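PDB 5EP9: SnoN,Epimerase SnoN from Streptomyces nogalater, which acts as a non-heme iron, 2-oxoglutarate-dependent epimerase in the biosynthesis of the polyketide nogalamycin. Local coordinates for residues V83-A88 / V125-N130. Sequence-based numbering, arbitrary orientation.
Sequences VMDYVA and VLLKEN. With AKG (2-oxoglutaric acid), chain E.
Asp85 and Leu127 form a hydrogen-bonded antiparallel pair in the major sheet of this cupin-type fold, within the first SnoN part of the fused construct. Their bonds measure 2.9 Å from Asp85 N to Leu127 O and 2.8 Å from Leu127 N to Asp85 O. A second such pair, Val87 with Val125, sets two beta-branched side chains side by side, CB to CB 4.0 Å, on the face covered by helix 54-70, where compact apolar groups suit the buried interface. Between these pairs, Tyr86 and Leu126 turn to the 2-oxoglutarate side. Leu126 is the branched wedge there: CD2 lies 3.6 Å from Tyr86 CB and also meets the sulfur of Met84, while CD1 borders the ligand. Met84 suits its place by flexibility, since the bend at its chi3 (71°) brings CE to 3.4 Å from O4 of 2-oxoglutarate. The looser part is the partly exposed end of the helix-side face, where Asp85 and Leu127 barely touch through their side chains and the carboxylate turns to Lys131 in a salt bridge. At the classic bulge that Val83 and Met84 form opposite Trp76, the buried ammonium of Lys128 reaches Val83 O, NZ to O 2.8 Å, in the carbonyl plane on a lone pair. Val137 O and Thr139 OG1 also hold NZ, and a methionine in its place would probably leave these oxygens without their shared donor. Lys128 and neighbouring Arg236 thus probably make this end of the pocket electropositive, favouring the ligand's C5 carboxylate, while the methyl groups of Met84 and Leu126 pack against the same carboxylate, giving this end an apolar side.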
ATOM      1  N   VAL A  83     -11.288 -11.193  -5.162  1.00 32.89           N
ATOM      2  CA  VAL A  83     -10.501 -10.014  -5.427  1.00 31.86           C
ATOM      3  C   VAL A  83      -9.064 -10.336  -5.115  1.00 33.04           C
ATOM      4  O   VAL A  83      -8.167 -10.042  -5.896  1.00 31.52           O
ATOM      5  CB  VAL A  83     -10.997  -8.799  -4.605  1.00 31.93           C
ATOM      6  CG1 VAL A  83     -10.152  -7.615  -4.917  1.00 30.87           C
ATOM      7  CG2 VAL A  83     -12.484  -8.442  -4.895  1.00 33.41           C
ATOM      8  N   MET A  84      -8.858 -10.901  -3.943  1.00 34.62           N
ATOM      9  CA  MET A  84      -7.527 -11.288  -3.496  1.00 36.57           C
ATOM     10  C   MET A  84      -7.537 -12.097  -2.200  1.00 35.76           C
ATOM     11  O   MET A  84      -8.508 -12.090  -1.466  1.00 35.95           O
ATOM     12  CB  MET A  84      -6.599 -10.089  -3.251  1.00 37.32           C
ATOM     13  CG  MET A  84      -7.086  -9.150  -2.162  1.00 40.33           C
ATOM     14  SD  MET A  84      -5.783  -7.881  -1.963  1.00 43.12           S
ATOM     15  CE  MET A  84      -5.959  -6.935  -3.482  1.00 47.89           C
ATOM     16  N   ASP A  85      -6.378 -12.671  -1.910  1.00 34.43           N
ATOM     17  CA  ASP A  85      -6.085 -13.228  -0.565  1.00 34.34           C
ATOM     18  C   ASP A  85      -4.937 -12.381  -0.053  1.00 32.73           C
ATOM     19  O   ASP A  85      -4.055 -11.987  -0.850  1.00 30.77           O
ATOM     20  CB  ASP A  85      -5.663 -14.674  -0.634  1.00 37.02           C
ATOM     21  CG  ASP A  85      -6.814 -15.614  -1.056  1.00 40.93           C
ATOM     22  OD1 ASP A  85      -7.766 -15.864  -0.262  1.00 42.92           O
ATOM     23  OD2 ASP A  85      -6.750 -16.089  -2.228  1.00 47.49           O
ATOM     24  N   TYR A  86      -4.937 -12.114   1.246  1.00 30.81           N
ATOM     25  CA  TYR A  86      -3.869 -11.354   1.817  1.00 31.24           C
ATOM     26  C   TYR A  86      -3.548 -11.787   3.213  1.00 31.23           C
ATOM     27  O   TYR A  86      -4.385 -12.348   3.960  1.00 31.29           O
ATOM     28  CB  TYR A  86      -4.135  -9.853   1.781  1.00 31.80           C
ATOM     29  CG  TYR A  86      -5.279  -9.396   2.599  1.00 34.24           C
ATOM     30  CD1 TYR A  86      -6.597  -9.480   2.114  1.00 37.10           C
ATOM     31  CD2 TYR A  86      -5.078  -8.860   3.851  1.00 36.52           C
ATOM     32  CE1 TYR A  86      -7.655  -9.012   2.882  1.00 38.96           C
ATOM     33  CE2 TYR A  86      -6.130  -8.405   4.645  1.00 39.92           C
ATOM     34  CZ  TYR A  86      -7.420  -8.485   4.159  1.00 40.29           C
ATOM     35  OH  TYR A  86      -8.409  -8.022   4.992  1.00 39.23           O
ATOM     36  N   VAL A  87      -2.312 -11.600   3.530  1.00 29.78           N
ATOM     37  CA  VAL A  87      -1.863 -11.789   4.906  1.00 31.32           C
ATOM     38  C   VAL A  87      -1.904 -10.411   5.539  1.00 30.61           C
ATOM     39  O   VAL A  87      -1.160  -9.529   5.131  1.00 29.35           O
ATOM     40  CB  VAL A  87      -0.434 -12.417   4.999  1.00 31.80           C
ATOM     41  CG1 VAL A  87      -0.016 -12.610   6.468  1.00 33.21           C
ATOM     42  CG2 VAL A  87      -0.409 -13.717   4.266  1.00 33.29           C
ATOM     43  N   ALA A  88      -2.719 -10.274   6.582  1.00 32.09           N
ATOM     44  CA  ALA A  88      -2.976  -8.991   7.284  1.00 33.03           C
ATOM     45  C   ALA A  88      -1.889  -8.744   8.320  1.00 34.06           C
ATOM     46  O   ALA A  88      -1.394  -9.678   8.945  1.00 31.93           O
ATOM     47  CB  ALA A  88      -4.297  -9.052   8.032  1.00 33.80           C
ATOM     48  N   VAL A 125       0.651  -8.808   2.629  1.00 29.90           N
ATOM     49  CA  VAL A 125       1.118  -9.605   1.533  1.00 28.08           C
ATOM     50  C   VAL A 125      -0.073  -9.893   0.641  1.00 28.52           C
ATOM     51  O   VAL A 125      -1.016 -10.462   1.133  1.00 28.80           O
ATOM     52  CB  VAL A 125       1.712 -10.927   2.029  1.00 29.00           C
ATOM     53  CG1 VAL A 125       2.147 -11.831   0.894  1.00 28.77           C
ATOM     54  CG2 VAL A 125       2.900 -10.690   2.949  1.00 29.70           C
ATOM     55  N   LEU A 126       0.021  -9.613  -0.667  1.00 27.53           N
ATOM     56  CA  LEU A 126      -1.142  -9.730  -1.544  1.00 29.44           C
ATOM     57  C   LEU A 126      -0.948 -10.817  -2.562  1.00 29.35           C
ATOM     58  O   LEU A 126       0.093 -10.913  -3.146  1.00 27.93           O
ATOM     59  CB  LEU A 126      -1.480  -8.422  -2.254  1.00 29.80           C
ATOM     60  CG  LEU A 126      -1.530  -7.185  -1.378  1.00 30.78           C
ATOM     61  CD1 LEU A 126      -1.845  -5.962  -2.241  1.00 31.42           C
ATOM     62  CD2 LEU A 126      -2.570  -7.300  -0.305  1.00 30.94           C
ATOM     63  N   LEU A 127      -1.990 -11.608  -2.759  1.00 29.54           N
ATOM     64  CA  LEU A 127      -2.039 -12.659  -3.763  1.00 30.04           C
ATOM     65  C   LEU A 127      -3.332 -12.561  -4.622  1.00 29.19           C
ATOM     66  O   LEU A 127      -4.422 -12.586  -4.095  1.00 29.40           O
ATOM     67  CB  LEU A 127      -2.065 -13.998  -3.059  1.00 32.82           C
ATOM     68  CG  LEU A 127      -2.324 -15.250  -3.890  1.00 34.65           C
ATOM     69  CD1 LEU A 127      -1.208 -15.483  -4.893  1.00 36.32           C
ATOM     70  CD2 LEU A 127      -2.510 -16.472  -2.984  1.00 35.28           C
ATOM     71  N   LYS A 128      -3.148 -12.476  -5.916  1.00 29.07           N
ATOM     72  CA  LYS A 128      -4.190 -12.774  -6.893  1.00 31.65           C
ATOM     73  C   LYS A 128      -3.807 -13.909  -7.745  1.00 30.98           C
ATOM     74  O   LYS A 128      -2.769 -13.916  -8.365  1.00 31.70           O
ATOM     75  CB  LYS A 128      -4.470 -11.629  -7.889  1.00 32.43           C
ATOM     76  CG  LYS A 128      -5.196 -10.468  -7.383  1.00 32.66           C
ATOM     77  CD  LYS A 128      -5.620  -9.616  -8.623  1.00 32.88           C
ATOM     78  CE  LYS A 128      -6.169  -8.271  -8.190  1.00 32.65           C
ATOM     79  NZ  LYS A 128      -7.634  -8.274  -8.039  1.00 33.80           N
ATOM     80  N   GLU A 129      -4.665 -14.885  -7.770  1.00 33.97           N
ATOM     81  CA  GLU A 129      -4.460 -16.050  -8.573  1.00 37.69           C
ATOM     82  C   GLU A 129      -5.734 -16.758  -8.870  1.00 39.00           C
ATOM     83  O   GLU A 129      -6.728 -16.579  -8.198  1.00 38.79           O
ATOM     84  CB  GLU A 129      -3.543 -17.058  -7.849  1.00 41.29           C
ATOM     85  CG  GLU A 129      -4.216 -17.718  -6.660  1.00 43.35           C
ATOM     86  CD  GLU A 129      -3.333 -18.740  -5.975  1.00 46.54           C
ATOM     87  OE1 GLU A 129      -2.199 -19.045  -6.461  1.00 46.66           O
ATOM     88  OE2 GLU A 129      -3.819 -19.262  -4.961  1.00 50.15           O
ATOM     89  N   ASN A 130      -5.681 -17.525  -9.950  1.00 44.31           N
ATOM     90  CA  ASN A 130      -6.794 -18.437 -10.348  1.00 49.40           C
ATOM     91  C   ASN A 130      -6.663 -19.821  -9.692  1.00 55.31           C
ATOM     92  O   ASN A 130      -5.622 -20.441  -9.766  1.00 55.54           O
ATOM     93  CB  ASN A 130      -6.837 -18.584 -11.841  1.00 48.42           C
ATOM     94  CG  ASN A 130      -7.020 -17.240 -12.517  1.00 46.68           C
ATOM     95  OD1 ASN A 130      -7.998 -16.577 -12.293  1.00 48.39           O
ATOM     96  ND2 ASN A 130      -6.089 -16.869 -13.355  1.00 45.66           N
TER
HETATM   97  C1  AKG E 301      -3.666  -0.640  -2.485  1.00 33.71           C
HETATM   98  O1  AKG E 301      -4.073   0.403  -1.911  1.00 31.00           O
HETATM   99  O2  AKG E 301      -2.473  -1.025  -2.404  1.00 32.30           O
HETATM  100  C2  AKG E 301      -4.594  -1.424  -3.333  1.00 36.04           C
HETATM  101  O5  AKG E 301      -5.777  -1.045  -3.442  1.00 33.13           O
HETATM  102  C3  AKG E 301      -4.033  -2.691  -4.019  1.00 34.63           C
HETATM  103  C4  AKG E 301      -4.948  -3.374  -5.031  1.00 35.26           C
HETATM  104  C5  AKG E 301      -4.406  -4.629  -5.675  1.00 34.00           C
HETATM  105  O3  AKG E 301      -3.240  -4.988  -5.427  1.00 35.19           O
HETATM  106  O4  AKG E 301      -5.158  -5.327  -6.422  1.00 29.84           O